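Local coordinates for protein beta-galactosidase (Streptococcus pneumoniae, PDB 4CUA) that is part of a beta-galactosidase that hydrolyses terminal beta-galactosides, this fragment being a carbohydrate-binding module that probably recognises sugars, at residues 24-27 against 28-31; 38-42 against 43-47. All blocks are in the same frame, centred on the assembly; numbering follows the deposited sequence.

Interaction 1 (24-27 against 28-31). With EDO (1,2-ethanediol), chain F; EDO (1,2-ethanediol), chain D.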
loop_
_atom_site.group_PDB
_atom_site.type_symbol
_atom_site.label_atom_id
_atom_site.label_comp_id
_atom_site.label_asym_id
_atom_site.label_seq_id
_atom_site.Cartn_x
_atom_site.Cartn_y
_atom_site.Cartn_z
ATOM N N ASP A 24 -10.157 1.530 -0.869
ATOM C CA ASP A 24 -11.230 0.574 -1.004
ATOM C C ASP A 24 -10.618 -0.803 -1.172
ATOM O O ASP A 24 -9.454 -0.971 -1.611
ATOM C CB ASP A 24 -12.126 0.908 -2.206
ATOM C CG ASP A 24 -13.382 0.157 -2.224
ATOM O OD1 ASP A 24 -13.993 -0.054 -1.175
ATOM O OD2 ASP A 24 -13.811 -0.242 -3.383
ATOM N N SER A 25 -11.397 -1.840 -0.847
ATOM C CA SER A 25 -11.001 -3.193 -0.970
ATOM C C SER A 25 -12.124 -4.170 -1.306
ATOM O O SER A 25 -13.267 -3.935 -0.895
ATOM C CB SER A 25 -10.373 -3.723 0.339
ATOM O OG SER A 25 -9.382 -2.825 0.857
ATOM N N ASN A 26 -11.825 -5.288 -1.974
ATOM C CA ASN A 26 -12.714 -6.385 -1.963
ATOM C C ASN A 26 -12.787 -6.892 -0.513
ATOM O O ASN A 26 -11.767 -7.215 0.064
ATOM C CB ASN A 26 -12.189 -7.452 -2.908
ATOM C CG ASN A 26 -13.024 -8.688 -2.927
ATOM O OD1 ASN A 26 -14.246 -8.599 -2.788
ATOM N ND2 ASN A 26 -12.411 -9.835 -3.029
ATOM N N PRO A 27 -13.972 -6.966 0.109
ATOM C CA PRO A 27 -13.987 -7.177 1.560
ATOM C C PRO A 27 -13.321 -8.433 2.060
ATOM O O PRO A 27 -12.802 -8.409 3.180
ATOM C CB PRO A 27 -15.467 -7.141 1.882
ATOM C CG PRO A 27 -15.980 -6.163 0.895
ATOM C CD PRO A 27 -15.276 -6.499 -0.378
ATOM N N SER A 28 -13.286 -9.494 1.298
ATOM C CA SER A 28 -12.644 -10.736 1.737
ATOM C C SER A 28 -11.117 -10.694 1.527
ATOM O O SER A 28 -10.415 -11.669 1.900
ATOM C CB SER A 28 -13.193 -11.960 0.967
ATOM O OG SER A 28 -12.976 -11.758 -0.390
ATOM N N ASP A 29 -10.626 -9.578 0.961
ATOM C CA ASP A 29 -9.205 -9.331 0.712
ATOM C C ASP A 29 -8.781 -8.043 1.423
ATOM O O ASP A 29 -8.377 -7.068 0.772
ATOM C CB ASP A 29 -8.924 -9.177 -0.772
ATOM C CG ASP A 29 -9.153 -10.424 -1.574
ATOM O OD1 ASP A 29 -8.781 -11.530 -1.137
ATOM O OD2 ASP A 29 -9.610 -10.266 -2.754
ATOM N N PRO A 30 -8.879 -8.030 2.752
ATOM C CA PRO A 30 -8.612 -6.772 3.477
ATOM C C PRO A 30 -7.171 -6.335 3.309
ATOM O O PRO A 30 -6.272 -7.170 3.123
ATOM C CB PRO A 30 -8.872 -7.131 4.916
ATOM C CG PRO A 30 -8.696 -8.618 4.957
ATOM C CD PRO A 30 -9.238 -9.105 3.656
ATOM N N VAL A 31 -6.907 -5.044 3.396
ATOM C CA VAL A 31 -5.568 -4.502 3.176
ATOM C C VAL A 31 -4.587 -4.901 4.246
ATOM O O VAL A 31 -3.410 -4.848 4.005
ATOM C CB VAL A 31 -5.648 -2.955 2.986
ATOM C CG1 VAL A 31 -5.868 -2.266 4.303
ATOM C CG2 VAL A 31 -4.389 -2.445 2.258
HETATM C C1 EDO F . -7.676 -13.727 2.591
HETATM O O1 EDO F . -8.149 -12.526 3.149
HETATM C C2 EDO F . -7.752 -13.665 1.075
HETATM O O2 EDO F . -6.790 -12.718 0.537
HETATM C C1 EDO D . -9.122 -12.425 -6.847
HETATM O O1 EDO D . -9.060 -13.841 -6.849
HETATM C C2 EDO D . -9.829 -11.859 -5.635
HETATM O O2 EDO D . -9.027 -12.195 -4.453
HETATM O O HOH W 1 -15.264 -10.050 -0.827
HETATM O O HOH W 2 -14.025 -12.373 -3.168
#

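Interaction 2 (38-42 against 43-47). With CA (calcium ion), chain C.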
loop_
_atom_site.group_PDB
_atom_site.type_symbol
_atom_site.label_atom_id
_atom_site.label_comp_id
_atom_site.label_asym_id
_atom_site.label_seq_id
_atom_site.Cartn_x
_atom_site.Cartn_y
_atom_site.Cartn_z
ATOM N N LEU A 38 2.997 -12.680 5.377
ATOM C CA LEU A 38 2.675 -13.869 4.570
ATOM C C LEU A 38 2.719 -13.422 3.123
ATOM O O LEU A 38 2.201 -12.364 2.781
ATOM C CB LEU A 38 1.297 -14.413 4.900
ATOM C CG LEU A 38 1.114 -14.915 6.315
ATOM C CD1 LEU A 38 -0.317 -15.368 6.532
ATOM C CD2 LEU A 38 2.129 -16.016 6.643
ATOM N N ILE A 39 3.368 -14.174 2.279
ATOM C CA ILE A 39 3.512 -13.861 0.883
ATOM C C ILE A 39 3.001 -15.053 0.135
ATOM O O ILE A 39 3.535 -16.180 0.259
ATOM C CB ILE A 39 4.956 -13.564 0.479
ATOM C CG1 ILE A 39 5.476 -12.359 1.319
ATOM C CG2 ILE A 39 5.060 -13.330 -1.021
ATOM C CD1 ILE A 39 6.822 -11.883 0.894
ATOM N N SER A 40 1.952 -14.863 -0.666
ATOM C CA SER A 40 1.379 -15.959 -1.450
ATOM C C SER A 40 0.940 -15.457 -2.812
ATOM O O SER A 40 0.193 -14.492 -2.939
ATOM C CB SER A 40 0.174 -16.564 -0.771
ATOM O OG SER A 40 -0.345 -17.570 -1.670
ATOM N N TYR A 41 1.367 -16.148 -3.846
ATOM C CA TYR A 41 0.972 -15.821 -5.211
ATOM C C TYR A 41 -0.113 -16.738 -5.796
ATOM O O TYR A 41 -0.380 -16.714 -6.981
ATOM C CB TYR A 41 2.211 -15.798 -6.106
ATOM C CG TYR A 41 3.134 -14.684 -5.683
ATOM C CD1 TYR A 41 2.933 -13.372 -6.059
ATOM C CD2 TYR A 41 4.243 -14.962 -4.903
ATOM C CE1 TYR A 41 3.826 -12.382 -5.629
ATOM C CE2 TYR A 41 5.104 -14.001 -4.495
ATOM C CZ TYR A 41 4.918 -12.715 -4.901
ATOM O OH TYR A 41 5.758 -11.696 -4.498
ATOM N N ASN A 42 -0.751 -17.475 -4.909
ATOM C CA ASN A 42 -1.811 -18.405 -5.313
ATOM C C ASN A 42 -2.926 -18.435 -4.283
ATOM O O ASN A 42 -3.109 -17.500 -3.508
ATOM C CB ASN A 42 -1.175 -19.771 -5.653
ATOM C CG ASN A 42 -0.466 -20.361 -4.472
ATOM O OD1 ASN A 42 -0.858 -20.193 -3.343
ATOM N ND2 ASN A 42 0.648 -21.033 -4.748
ATOM N N ASN A 43 -3.729 -19.492 -4.254
ATOM C CA ASN A 43 -4.786 -19.634 -3.302
ATOM C C ASN A 43 -4.554 -20.632 -2.210
ATOM O O ASN A 43 -5.488 -21.071 -1.567
ATOM C CB ASN A 43 -6.105 -19.923 -4.023
ATOM C CG ASN A 43 -6.480 -18.835 -4.996
ATOM O OD1 ASN A 43 -6.246 -17.624 -4.761
ATOM N ND2 ASN A 43 -7.164 -19.210 -6.068
ATOM N N GLN A 44 -3.299 -20.987 -1.995
ATOM C CA GLN A 44 -2.910 -22.027 -1.034
ATOM C C GLN A 44 -1.812 -21.522 -0.101
ATOM O O GLN A 44 -0.691 -22.008 -0.146
ATOM C CB GLN A 44 -2.437 -23.258 -1.806
ATOM C CG GLN A 44 -3.499 -23.790 -2.727
ATOM C CD GLN A 44 -2.978 -24.880 -3.625
ATOM O OE1 GLN A 44 -2.865 -26.045 -3.199
ATOM N NE2 GLN A 44 -2.662 -24.515 -4.853
ATOM N N PRO A 45 -2.127 -20.502 0.719
ATOM C CA PRO A 45 -3.390 -19.874 0.937
ATOM C C PRO A 45 -3.537 -18.612 0.124
ATOM O O PRO A 45 -2.530 -17.994 -0.240
ATOM C CB PRO A 45 -3.307 -19.515 2.409
ATOM C CG PRO A 45 -1.890 -19.098 2.569
ATOM C CD PRO A 45 -1.100 -20.013 1.668
ATOM N N ALA A 46 -4.769 -18.196 -0.116
ATOM C CA ALA A 46 -5.038 -16.886 -0.635
ATOM C C ALA A 46 -4.656 -15.888 0.428
ATOM O O ALA A 46 -5.152 -15.948 1.578
ATOM C CB ALA A 46 -6.480 -16.717 -1.024
ATOM N N ASN A 47 -3.790 -14.960 0.054
ATOM C CA ASN A 47 -3.364 -13.903 0.982
ATOM C C ASN A 47 -3.023 -12.644 0.169
ATOM O O ASN A 47 -2.017 -12.587 -0.517
ATOM C CB ASN A 47 -2.112 -14.327 1.762
ATOM C CG ASN A 47 -1.702 -13.253 2.755
ATOM O OD1 ASN A 47 -0.874 -12.381 2.429
ATOM N ND2 ASN A 47 -2.283 -13.289 3.915
HETATM CA CA CA C . 0.609 -10.728 2.936
HETATM O O HOH W 3 -2.629 -14.945 -2.624
#

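Interaction 1 (24-27 against 28-31)
N26 and D29 meet at the two ends of a type I beta turn, N26-P27-S28-D29, in the long loop between strands 19-22 and 49-50 of this galactose-binding-like domain. The backbone closes the turn with D29 N donating to N26 O at 2.8 Å. P27 fits the second position because its ring already fixes phi near the -60° this turn type needs, and it has no N-H to leave without a partner there.

A second hydrogen bond runs between side chains. N26 ND2 donates a hydrogen bond to D29 OD2 at 2.8 Å; the acceptor lies nearly in the amide plane, whereas the N-H reaches the carboxylate from above its plane, the two groups being turned 72° apart. With CG anti to the backbone N (chi1 177°), the N26 amide is carried across to D29. D29 OD2 also accepts from T50 OG1, which ties the turn to strand 49-50.

Water bridges serve the outer corner. One water donates to N26 OD1 and accepts from S28 N; another joins N26 ND2 to S28 OG, a small hydroxyl suited to this exposed place. S25, by contrast, is buried and directs its OG to S113 O.

Two ethanediol molecules, probably from the crystallisation liquor, also bind here: one donates to S28 O and D29 OD1, while O2 of the other gives D29 OD2 a further bond of 2.6 Å.

Interaction 2 (38-42 against 43-47)
The calcium site joins the two ends of the 38-47 segment of the loop: L38 O and N47 OD1 each bind the ion at 2.3 Å. L38 O and N47 OD1 lie 3.1 Å apart because both bind the ion, to which N33, D36, T174 and E175 supply the other ligands. L38 coordinates through its carbonyl, so its side chain is left to pack, CB lying 3.9 Å from N47 CG and the two side chains crossing at about a right angle. Asparagine suits position 47 because its amide oxygen is a neutral, compact ligand; CG stands anti to the backbone N (chi1 -178°), which carries OD1 to the metal.

Further round the loop S40 forms an ST turn, its OG accepting a long 3.3 Å bond from N42 N. The same hydroxyl donates to P45 O at 2.6 Å, only 23° from the carbonyl plane, and so spans the loop as both donor and acceptor. A cis peptide precedes P45, a geometry that proline tolerates better than other residues and that probably helps the chain turn here.

At the bend N42 OD1 accepts from Q44 N at 2.9 Å, the donor sitting well above the amide plane. Here N42 CG lies between the backbone N and the carbonyl carbon (chi1 61°), placing OD1 over the chain that follows. Inside the loop one water accepts from N47 N and lies within donating distance of S40 O and N42 O.

How the interactions relate
From the N terminus, the chain leaves strand 19-22 and first turns at interaction 1, a tight reversal closed over four residues. It then runs on through N33 and D36, which are ligands of the calcium, and enters interaction 2, where 38-42 folds back against 43-47 before the chain reaches strand 49-50. The two contacts thus follow in series, neither nested nor crossed, with centres about 15 Å apart and nearest atoms about 6 Å apart, without touching. Interaction 1 is fastened to strand 49-50 through T50 and to the loop holding S113; interaction 2 is fastened through the calcium and T174 to strand 172-177, the antiparallel partner of 49-50.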